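Local coordinates for iminosuccinate reductase (Paracoccus denitrificans, PDB 6RQA), which reduces iminosuccinate to L-aspartate with NADH, regenerating the amino donor of the beta-hydroxyaspartate cycle in glyoxylate assimilation, at residues I154-Q159 with S187-T192; F162-A167 with D191-L196. One frame throughout, in Å; residues are numbered along the deposited sequence.

Interaction 1. Residues I154-Q159 with S187-T192. With NAD (nicotinamide-adenine-dinucleotide), chain C.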
ATOM      1  N   ILE A 154       8.425  -1.841 -31.388  1.00 48.12           N
ATOM      2  CA  ILE A 154       7.734  -3.121 -31.312  1.00 42.98           C
ATOM      3  C   ILE A 154       6.504  -2.900 -30.439  1.00 48.68           C
ATOM      4  O   ILE A 154       6.580  -2.936 -29.206  1.00 59.30           O
ATOM      5  CB  ILE A 154       8.632  -4.230 -30.761  1.00 44.05           C
ATOM      6  CG1 ILE A 154       9.845  -4.427 -31.672  1.00 50.91           C
ATOM      7  CG2 ILE A 154       7.844  -5.533 -30.636  1.00 33.48           C
ATOM      8  CD1 ILE A 154      10.742  -5.571 -31.255  1.00 45.98           C
ATOM      9  N   GLY A 155       5.366  -2.655 -31.081  1.00 43.37           N
ATOM     10  CA  GLY A 155       4.133  -2.423 -30.329  1.00 37.43           C
ATOM     11  C   GLY A 155       3.562  -1.069 -30.697  1.00 48.83           C
ATOM     12  O   GLY A 155       4.269  -0.067 -30.797  1.00 52.31           O
ATOM     13  N   ALA A 156       2.246  -1.046 -30.908  1.00 45.95           N
ATOM     14  CA  ALA A 156       1.534   0.166 -31.290  1.00 46.84           C
ATOM     15  C   ALA A 156       0.365   0.438 -30.351  1.00 52.91           C
ATOM     16  O   ALA A 156      -0.659   0.989 -30.767  1.00 59.97           O
ATOM     17  CB  ALA A 156       1.047   0.078 -32.735  1.00 50.97           C
ATOM     18  N   GLY A 157       0.515   0.079 -29.081  1.00 49.25           N
ATOM     19  CA  GLY A 157      -0.535   0.280 -28.107  1.00 47.65           C
ATOM     20  C   GLY A 157      -0.685   1.722 -27.676  1.00 52.80           C
ATOM     21  O   GLY A 157      -0.191   2.635 -28.343  1.00 40.37           O
ATOM     22  N   HIS A 158      -1.368   1.936 -26.549  1.00 68.28           N
ATOM     23  CA  HIS A 158      -1.607   3.292 -26.065  1.00 71.17           C
ATOM     24  C   HIS A 158      -0.300   3.994 -25.714  1.00 57.23           C
ATOM     25  O   HIS A 158      -0.077   5.148 -26.099  1.00 42.59           O
ATOM     26  CB  HIS A 158      -2.541   3.255 -24.855  1.00 72.47           C
ATOM     27  CG  HIS A 158      -2.660   4.566 -24.139  1.00 75.24           C
ATOM     28  ND1 HIS A 158      -2.056   4.808 -22.924  1.00 76.43           N
ATOM     29  CD2 HIS A 158      -3.316   5.705 -24.465  1.00 78.29           C
ATOM     30  CE1 HIS A 158      -2.334   6.039 -22.533  1.00 76.43           C
ATOM     31  NE2 HIS A 158      -3.097   6.604 -23.451  1.00 76.98           N
ATOM     32  N   GLN A 159       0.580   3.309 -24.986  1.00 50.77           N
ATOM     33  CA  GLN A 159       1.808   3.932 -24.509  1.00 50.93           C
ATOM     34  C   GLN A 159       2.889   4.033 -25.576  1.00 47.69           C
ATOM     35  O   GLN A 159       3.884   4.732 -25.355  1.00 42.58           O
ATOM     36  CB  GLN A 159       2.348   3.166 -23.300  1.00 41.63           C
ATOM     37  CG  GLN A 159       1.428   3.210 -22.096  1.00 47.56           C
ATOM     38  CD  GLN A 159       2.076   2.644 -20.854  1.00 68.53           C
ATOM     39  OE1 GLN A 159       3.118   1.996 -20.926  1.00 77.42           O
ATOM     40  NE2 GLN A 159       1.463   2.891 -19.703  1.00 80.00           N
ATOM     41  N   SER A 187      -1.218   2.535 -37.386  1.00 70.99           N
ATOM     42  CA  SER A 187      -1.538   3.926 -37.693  1.00 56.55           C
ATOM     43  C   SER A 187      -1.186   4.850 -36.534  1.00 47.87           C
ATOM     44  O   SER A 187      -0.905   6.034 -36.748  1.00 50.36           O
ATOM     45  CB  SER A 187      -3.019   4.057 -38.047  1.00 58.15           C
ATOM     46  OG  SER A 187      -3.838   3.530 -37.017  1.00 63.60           O
ATOM     47  N   ARG A 188      -1.195   4.330 -35.304  1.00 31.85           N
ATOM     48  CA  ARG A 188      -0.822   5.143 -34.153  1.00 41.04           C
ATOM     49  C   ARG A 188       0.660   5.500 -34.185  1.00 43.82           C
ATOM     50  O   ARG A 188       1.048   6.601 -33.777  1.00 50.05           O
ATOM     51  CB  ARG A 188      -1.176   4.409 -32.860  1.00 46.51           C
ATOM     52  CG  ARG A 188      -0.903   5.197 -31.591  1.00 49.32           C
ATOM     53  CD  ARG A 188      -1.582   4.548 -30.397  1.00 53.42           C
ATOM     54  NE  ARG A 188      -1.224   5.195 -29.138  1.00 64.76           N
ATOM     55  CZ  ARG A 188      -1.891   6.211 -28.604  1.00 76.27           C
ATOM     56  NH1 ARG A 188      -1.492   6.739 -27.454  1.00 69.13           N
ATOM     57  NH2 ARG A 188      -2.960   6.702 -29.218  1.00 79.83           N
ATOM     58  N   LEU A 189       1.503   4.585 -34.669  1.00 43.31           N
ATOM     59  CA  LEU A 189       2.925   4.887 -34.797  1.00 38.11           C
ATOM     60  C   LEU A 189       3.180   5.878 -35.925  1.00 47.73           C
ATOM     61  O   LEU A 189       4.000   6.793 -35.781  1.00 39.35           O
ATOM     62  CB  LEU A 189       3.719   3.601 -35.028  1.00 37.68           C
ATOM     63  CG  LEU A 189       3.655   2.537 -33.932  1.00 38.06           C
ATOM     64  CD1 LEU A 189       4.545   1.353 -34.282  1.00 31.96           C
ATOM     65  CD2 LEU A 189       4.046   3.128 -32.584  1.00 32.67           C
ATOM     66  N   ALA A 190       2.489   5.715 -37.056  1.00 52.70           N
ATOM     67  CA  ALA A 190       2.694   6.620 -38.181  1.00 40.32           C
ATOM     68  C   ALA A 190       2.218   8.030 -37.854  1.00 37.57           C
ATOM     69  O   ALA A 190       2.877   9.011 -38.215  1.00 36.22           O
ATOM     70  CB  ALA A 190       1.981   6.086 -39.423  1.00 34.39           C
ATOM     71  N   ASP A 191       1.080   8.149 -37.166  1.00 41.70           N
ATOM     72  CA  ASP A 191       0.551   9.466 -36.823  1.00 43.58           C
ATOM     73  C   ASP A 191       1.523  10.237 -35.937  1.00 44.80           C
ATOM     74  O   ASP A 191       1.830  11.405 -36.204  1.00 49.75           O
ATOM     75  CB  ASP A 191      -0.809   9.326 -36.138  1.00 49.13           C
ATOM     76  CG  ASP A 191      -1.917   8.962 -37.109  1.00 59.03           C
ATOM     77  OD1 ASP A 191      -1.636   8.857 -38.322  1.00 55.54           O
ATOM     78  OD2 ASP A 191      -3.068   8.785 -36.660  1.00 64.20           O
ATOM     79  N   THR A 192       2.022   9.597 -34.877  1.00 39.32           N
ATOM     80  CA  THR A 192       2.962  10.273 -33.989  1.00 46.00           C
ATOM     81  C   THR A 192       4.304  10.512 -34.670  1.00 35.36           C
ATOM     82  O   THR A 192       4.972  11.512 -34.382  1.00 34.96           O
ATOM     83  CB  THR A 192       3.147   9.467 -32.703  1.00 45.75           C
ATOM     84  OG1 THR A 192       3.602   8.147 -33.021  1.00 55.75           O
ATOM     85  CG2 THR A 192       1.830   9.373 -31.953  1.00 43.39           C
TER
HETATM   86  PA  NAD C 401      -2.135  -1.802 -24.854  0.82 75.29           P
HETATM   87  O1A NAD C 401      -2.957  -3.038 -24.615  0.82 74.69           O
HETATM   88  O2A NAD C 401      -2.532  -0.420 -25.259  0.82 69.43           O
HETATM   89  O5B NAD C 401      -1.311  -2.340 -26.283  0.82 69.20           O
HETATM   90  C5B NAD C 401      -0.962  -3.654 -26.076  0.82 56.92           C
HETATM   91  C4B NAD C 401      -0.170  -4.134 -27.264  0.82 57.34           C
HETATM   92  O4B NAD C 401       0.330  -5.424 -26.968  0.82 53.49           O
HETATM   93  C3B NAD C 401      -1.185  -4.281 -28.394  0.82 73.51           C
HETATM   94  O3B NAD C 401      -1.169  -3.054 -29.049  0.82 82.06           O
HETATM   95  C2B NAD C 401      -0.563  -5.408 -29.228  0.82 66.49           C
HETATM   96  O2B NAD C 401       0.364  -4.931 -30.144  0.82 66.72           O
HETATM   97  C1B NAD C 401       0.232  -6.233 -28.138  0.82 58.13           C
HETATM   98  N9A NAD C 401      -0.505  -7.437 -27.738  0.82 62.12           N
HETATM   99  C8A NAD C 401      -1.780  -7.572 -27.158  0.82 69.34           C
HETATM  100  N7A NAD C 401      -2.113  -8.843 -26.931  0.82 73.60           N
HETATM  101  C5A NAD C 401      -1.004  -9.582 -27.380  0.82 74.78           C
HETATM  102  C6A NAD C 401      -0.728 -10.975 -27.418  0.82 78.93           C
HETATM  103  N6A NAD C 401      -1.655 -11.857 -26.948  0.82 74.07           N
HETATM  104  N1A NAD C 401       0.463 -11.433 -27.922  0.82 82.43           N
HETATM  105  C2A NAD C 401       1.341 -10.483 -28.376  0.82 76.16           C
HETATM  106  N3A NAD C 401       1.221  -9.137 -28.402  0.82 70.01           N
HETATM  107  C4A NAD C 401       0.013  -8.719 -27.889  0.82 70.42           C
HETATM  108  O3  NAD C 401      -1.137  -1.961 -23.599  0.82 90.46           O
HETATM  109  PN  NAD C 401      -0.360  -0.642 -23.184  0.82 83.58           P
HETATM  110  O1N NAD C 401       0.305   0.216 -24.232  0.82 73.00           O
HETATM  111  O2N NAD C 401      -1.136  -0.254 -21.977  0.82 84.72           O
HETATM  112  O5D NAD C 401       1.098  -1.193 -22.321  0.82 83.90           O
HETATM  113  C5D NAD C 401       1.493  -2.348 -22.925  0.82 73.88           C
HETATM  114  C4D NAD C 401       2.457  -3.056 -22.007  0.82 65.32           C
HETATM  115  O4D NAD C 401       3.232  -2.059 -21.307  0.82 67.08           O
HETATM  116  C3D NAD C 401       1.604  -3.802 -20.938  0.82 61.50           C
HETATM  117  O3D NAD C 401       2.096  -5.094 -20.900  0.82 56.40           O
HETATM  118  C2D NAD C 401       1.922  -3.033 -19.643  0.82 63.63           C
HETATM  119  O2D NAD C 401       2.084  -3.842 -18.527  0.82 68.66           O
HETATM  120  C1D NAD C 401       3.338  -2.521 -19.998  0.82 58.36           C
HETATM  121  N1N NAD C 401       3.675  -1.327 -19.124  0.82 48.34           N
HETATM  122  C2N NAD C 401       4.951  -1.282 -18.643  0.82 47.39           C
HETATM  123  C3N NAD C 401       5.339  -0.217 -17.832  0.82 49.80           C
HETATM  124  C7N NAD C 401       6.751  -0.245 -17.351  0.82 43.11           C
HETATM  125  O7N NAD C 401       7.207   0.631 -16.624  0.82 31.67           O
HETATM  126  N7N NAD C 401       7.519  -1.306 -17.766  0.82 41.81           N
HETATM  127  C4N NAD C 401       4.419   0.785 -17.522  0.82 47.08           C
HETATM  128  C5N NAD C 401       3.125   0.713 -18.025  0.82 47.95           C
HETATM  129  C6N NAD C 401       2.749  -0.362 -18.839  0.82 50.76           C

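Interaction 2. Residues F162-A167 with D191-L196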
ATOM      1  N   PHE A 162       3.710   7.628 -26.453  1.00 35.26           N
ATOM      2  CA  PHE A 162       4.544   8.310 -25.469  1.00 35.33           C
ATOM      3  C   PHE A 162       5.995   7.857 -25.570  1.00 34.63           C
ATOM      4  O   PHE A 162       6.918   8.663 -25.401  1.00 39.87           O
ATOM      5  CB  PHE A 162       4.000   8.066 -24.061  1.00 33.69           C
ATOM      6  CG  PHE A 162       2.583   8.525 -23.875  1.00 37.41           C
ATOM      7  CD1 PHE A 162       2.308   9.827 -23.498  1.00 31.45           C
ATOM      8  CD2 PHE A 162       1.526   7.655 -24.084  1.00 45.59           C
ATOM      9  CE1 PHE A 162       1.005  10.253 -23.330  1.00 35.68           C
ATOM     10  CE2 PHE A 162       0.221   8.076 -23.917  1.00 32.09           C
ATOM     11  CZ  PHE A 162      -0.038   9.377 -23.540  1.00 25.98           C
ATOM     12  N   GLN A 163       6.217   6.572 -25.853  1.00 40.83           N
ATOM     13  CA  GLN A 163       7.581   6.074 -25.994  1.00 44.42           C
ATOM     14  C   GLN A 163       8.285   6.726 -27.177  1.00 48.21           C
ATOM     15  O   GLN A 163       9.467   7.077 -27.089  1.00 51.12           O
ATOM     16  CB  GLN A 163       7.572   4.551 -26.148  1.00 30.79           C
ATOM     17  CG  GLN A 163       6.871   3.807 -25.018  1.00 39.99           C
ATOM     18  CD  GLN A 163       7.607   3.902 -23.693  1.00 55.53           C
ATOM     19  OE1 GLN A 163       8.836   3.975 -23.653  1.00 43.84           O
ATOM     20  NE2 GLN A 163       6.854   3.901 -22.599  1.00 60.38           N
ATOM     21  N   MET A 164       7.571   6.907 -28.291  1.00 42.60           N
ATOM     22  CA  MET A 164       8.193   7.490 -29.476  1.00 43.77           C
ATOM     23  C   MET A 164       8.505   8.967 -29.268  1.00 41.87           C
ATOM     24  O   MET A 164       9.566   9.448 -29.687  1.00 32.21           O
ATOM     25  CB  MET A 164       7.290   7.295 -30.695  1.00 44.87           C
ATOM     26  CG  MET A 164       7.944   7.683 -32.014  1.00 56.13           C
ATOM     27  SD  MET A 164       6.865   7.471 -33.445  1.00 51.60           S
ATOM     28  CE  MET A 164       6.493   5.726 -33.335  1.00 47.92           C
ATOM     29  N   ARG A 165       7.599   9.703 -28.621  1.00 35.23           N
ATOM     30  CA  ARG A 165       7.842  11.122 -28.381  1.00 34.03           C
ATOM     31  C   ARG A 165       9.020  11.331 -27.437  1.00 52.54           C
ATOM     32  O   ARG A 165       9.851  12.219 -27.661  1.00 60.43           O
ATOM     33  CB  ARG A 165       6.583  11.789 -27.826  1.00 36.72           C
ATOM     34  CG  ARG A 165       5.528  12.092 -28.878  1.00 51.30           C
ATOM     35  CD  ARG A 165       4.426  12.982 -28.322  1.00 54.93           C
ATOM     36  NE  ARG A 165       3.486  12.245 -27.482  1.00 62.74           N
ATOM     37  CZ  ARG A 165       2.331  11.750 -27.916  1.00 66.00           C
ATOM     38  NH1 ARG A 165       1.970  11.916 -29.181  1.00 63.89           N
ATOM     39  NH2 ARG A 165       1.535  11.093 -27.083  1.00 72.59           N
ATOM     40  N   ALA A 166       9.113  10.523 -26.378  1.00 48.39           N
ATOM     41  CA  ALA A 166      10.216  10.676 -25.436  1.00 38.85           C
ATOM     42  C   ALA A 166      11.546  10.270 -26.058  1.00 41.26           C
ATOM     43  O   ALA A 166      12.585  10.857 -25.737  1.00 34.49           O
ATOM     44  CB  ALA A 166       9.946   9.862 -24.172  1.00 26.52           C
ATOM     45  N   ALA A 167      11.533   9.279 -26.952  1.00 34.36           N
ATOM     46  CA  ALA A 167      12.771   8.850 -27.595  1.00 35.02           C
ATOM     47  C   ALA A 167      13.260   9.890 -28.594  1.00 42.46           C
ATOM     48  O   ALA A 167      14.464  10.164 -28.673  1.00 37.98           O
ATOM     49  CB  ALA A 167      12.566   7.499 -28.278  1.00 34.95           C
ATOM     50  N   ASP A 191       1.080   8.149 -37.166  1.00 41.70           N
ATOM     51  CA  ASP A 191       0.551   9.466 -36.823  1.00 43.58           C
ATOM     52  C   ASP A 191       1.523  10.237 -35.937  1.00 44.80           C
ATOM     53  O   ASP A 191       1.830  11.405 -36.204  1.00 49.75           O
ATOM     54  CB  ASP A 191      -0.809   9.326 -36.138  1.00 49.13           C
ATOM     55  CG  ASP A 191      -1.917   8.962 -37.109  1.00 59.03           C
ATOM     56  OD1 ASP A 191      -1.636   8.857 -38.322  1.00 55.54           O
ATOM     57  OD2 ASP A 191      -3.068   8.785 -36.660  1.00 64.20           O
ATOM     58  N   THR A 192       2.022   9.597 -34.877  1.00 39.32           N
ATOM     59  CA  THR A 192       2.962  10.273 -33.989  1.00 46.00           C
ATOM     60  C   THR A 192       4.304  10.512 -34.670  1.00 35.36           C
ATOM     61  O   THR A 192       4.972  11.512 -34.382  1.00 34.96           O
ATOM     62  CB  THR A 192       3.147   9.467 -32.703  1.00 45.75           C
ATOM     63  OG1 THR A 192       3.602   8.147 -33.021  1.00 55.75           O
ATOM     64  CG2 THR A 192       1.830   9.373 -31.953  1.00 43.39           C
ATOM     65  N   ALA A 193       4.713   9.616 -35.572  1.00 30.50           N
ATOM     66  CA  ALA A 193       5.911   9.870 -36.364  1.00 35.78           C
ATOM     67  C   ALA A 193       5.744  11.107 -37.237  1.00 45.60           C
ATOM     68  O   ALA A 193       6.723  11.811 -37.511  1.00 47.29           O
ATOM     69  CB  ALA A 193       6.248   8.651 -37.222  1.00 31.52           C
ATOM     70  N   ALA A 194       4.516  11.389 -37.680  1.00 42.30           N
ATOM     71  CA  ALA A 194       4.266  12.616 -38.429  1.00 37.62           C
ATOM     72  C   ALA A 194       4.334  13.844 -37.532  1.00 38.33           C
ATOM     73  O   ALA A 194       4.779  14.909 -37.975  1.00 38.54           O
ATOM     74  CB  ALA A 194       2.909  12.542 -39.126  1.00 43.10           C
ATOM     75  N   GLU A 195       3.897  13.720 -36.274  1.00 50.76           N
ATOM     76  CA  GLU A 195       4.008  14.836 -35.340  1.00 54.61           C
ATOM     77  C   GLU A 195       5.462  15.180 -35.052  1.00 50.97           C
ATOM     78  O   GLU A 195       5.788  16.345 -34.798  1.00 49.12           O
ATOM     79  CB  GLU A 195       3.278  14.510 -34.036  1.00 50.70           C
ATOM     80  CG  GLU A 195       1.789  14.252 -34.189  1.00 69.66           C
ATOM     81  CD  GLU A 195       1.119  13.920 -32.869  1.00 88.53           C
ATOM     82  OE1 GLU A 195       1.841  13.685 -31.876  1.00 93.44           O
ATOM     83  OE2 GLU A 195      -0.128  13.896 -32.823  1.00 95.87           O
ATOM     84  N   LEU A 196       6.346  14.186 -35.088  1.00 35.14           N
ATOM     85  CA  LEU A 196       7.764  14.380 -34.831  1.00 29.84           C
ATOM     86  C   LEU A 196       8.558  14.695 -36.092  1.00 37.70           C
ATOM     87  O   LEU A 196       9.784  14.823 -36.017  1.00 42.72           O
ATOM     88  CB  LEU A 196       8.345  13.136 -34.154  1.00 34.43           C
ATOM     89  CG  LEU A 196       7.648  12.693 -32.867  1.00 32.37           C
ATOM     90  CD1 LEU A 196       8.133  11.319 -32.441  1.00 29.66           C
ATOM     91  CD2 LEU A 196       7.870  13.711 -31.761  1.00 34.06           C
TER

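Interaction 1. Residues I154-Q159 with S187-T192
Arg188 reaches from helix 186-195 to the carbonyl oxygens of Gly157 and His158, a worked example of a neighbouring helix hydrogen-bonding to the carbonyls of a dinucleotide-binding turn. With CG anti to the backbone N (chi1 -177°) and the chain extended as far as NE, the side chain spans the gap in full. Its CB lies 4.0 Å from Ala156 O, CG brushes Gly157 O, and CD has Gly157 O as a neighbour at 3.1 Å. NE makes a weak, bent bond to Gly157 O at 2.9 Å and another weak one to His158 O. The better-directed bond comes from NH1, which meets His158 O on a lone pair in the carbonyl plane (N-H...O 146°), the oxygen near the guanidinium edge though tilted somewhat from its plane; the modelled separation is too short to be taken literally. Arg188 NH1 also sits 3.7 Å from His158 CD2. Ser160 OG gives Gly157 O a further hydrogen bond.

One residue on, Leu189 supplies the apolar half: CG rests 3.8 Å from Ala156 CB, while CD2 lies 3.7 Å from Gly155 O.

Two amides just after the glycine turn bind the cofactor. His158 N donates almost straight to NAD O2A at 2.9 Å, and Gln159 N donates to O1N at 3.2 Å. Gly157 lies directly against the pyrophosphate, its CA close to NAD O5B, and Gly155 has backbone angles suited to glycine. Glycine-rich turn, helix start and bound pyrophosphate form the nucleotide-binding signature of the Rossmann fold.

Interaction 2. Residues F162-A167 with D191-L196
Helix 162-167 and helix 191-195 lie side by side and nearly parallel, their axes 9.8 Å apart and crossing at -23°, with Met164 facing Thr192 and Arg165 level with Leu196. Met164 fills the middle of the interface. At chi1 -171° its CG turns away from the backbone N, and the chain runs straight to SD before bending, which carries the sulfur to 3.4 Å from Thr192 OG1 and 4.0 Å from Ala193 CB. The Thr192 hydroxyl is occupied within its own helix, its proton being within reach of both Arg188 O and Leu189 O. Such parallel alignment follows from topology: these are the helices of two successive beta-alpha-beta units of the Rossmann domain, lying on the same side of the parallel sheet, with Met164 also touching Met153 on strand 150-154.

Leu196, just past the helix, returns the contact. Its CD1 packs 3.7 Å from Met164 CG, and CD2 lies 4.1 Å from Arg165 CG, the side chains crossing at about a right angle. Toward the surface, Arg165 bends at chi3 (-77°), turning its guanidinium across to helix 191-195. There NH1 meets Glu195 OE1 at 3.2 Å in a salt bridge whose hydrogen bond is weak, the flat groups nearly coplanar and the oxygen at the guanidinium edge. That NH1 passes 3.8 Å from Thr192 CG2, while NH2 lies above one face of the Phe162 ring, offset toward its rim.

Following the chain from the N terminus, strand 150-154 runs into the glycine turn and helix 158-170, then strand 175-179 and helix 186-195 follow beside them. Interaction 1 closes the span that begins first, from the turn to the early part of helix 186-195; interaction 2 starts farther along the first helix and ends farther along the second. Their spans therefore cross instead of nesting, the order expected of parallel neighbours, and Asp191 and Thr192 belong to both. The seam is continuous: Leu189 CD2 of interaction 1 packs 3.6 Å from Met164 CE of interaction 2. One contact sits at the NAD end of the helix pair, the other farther from the cofactor.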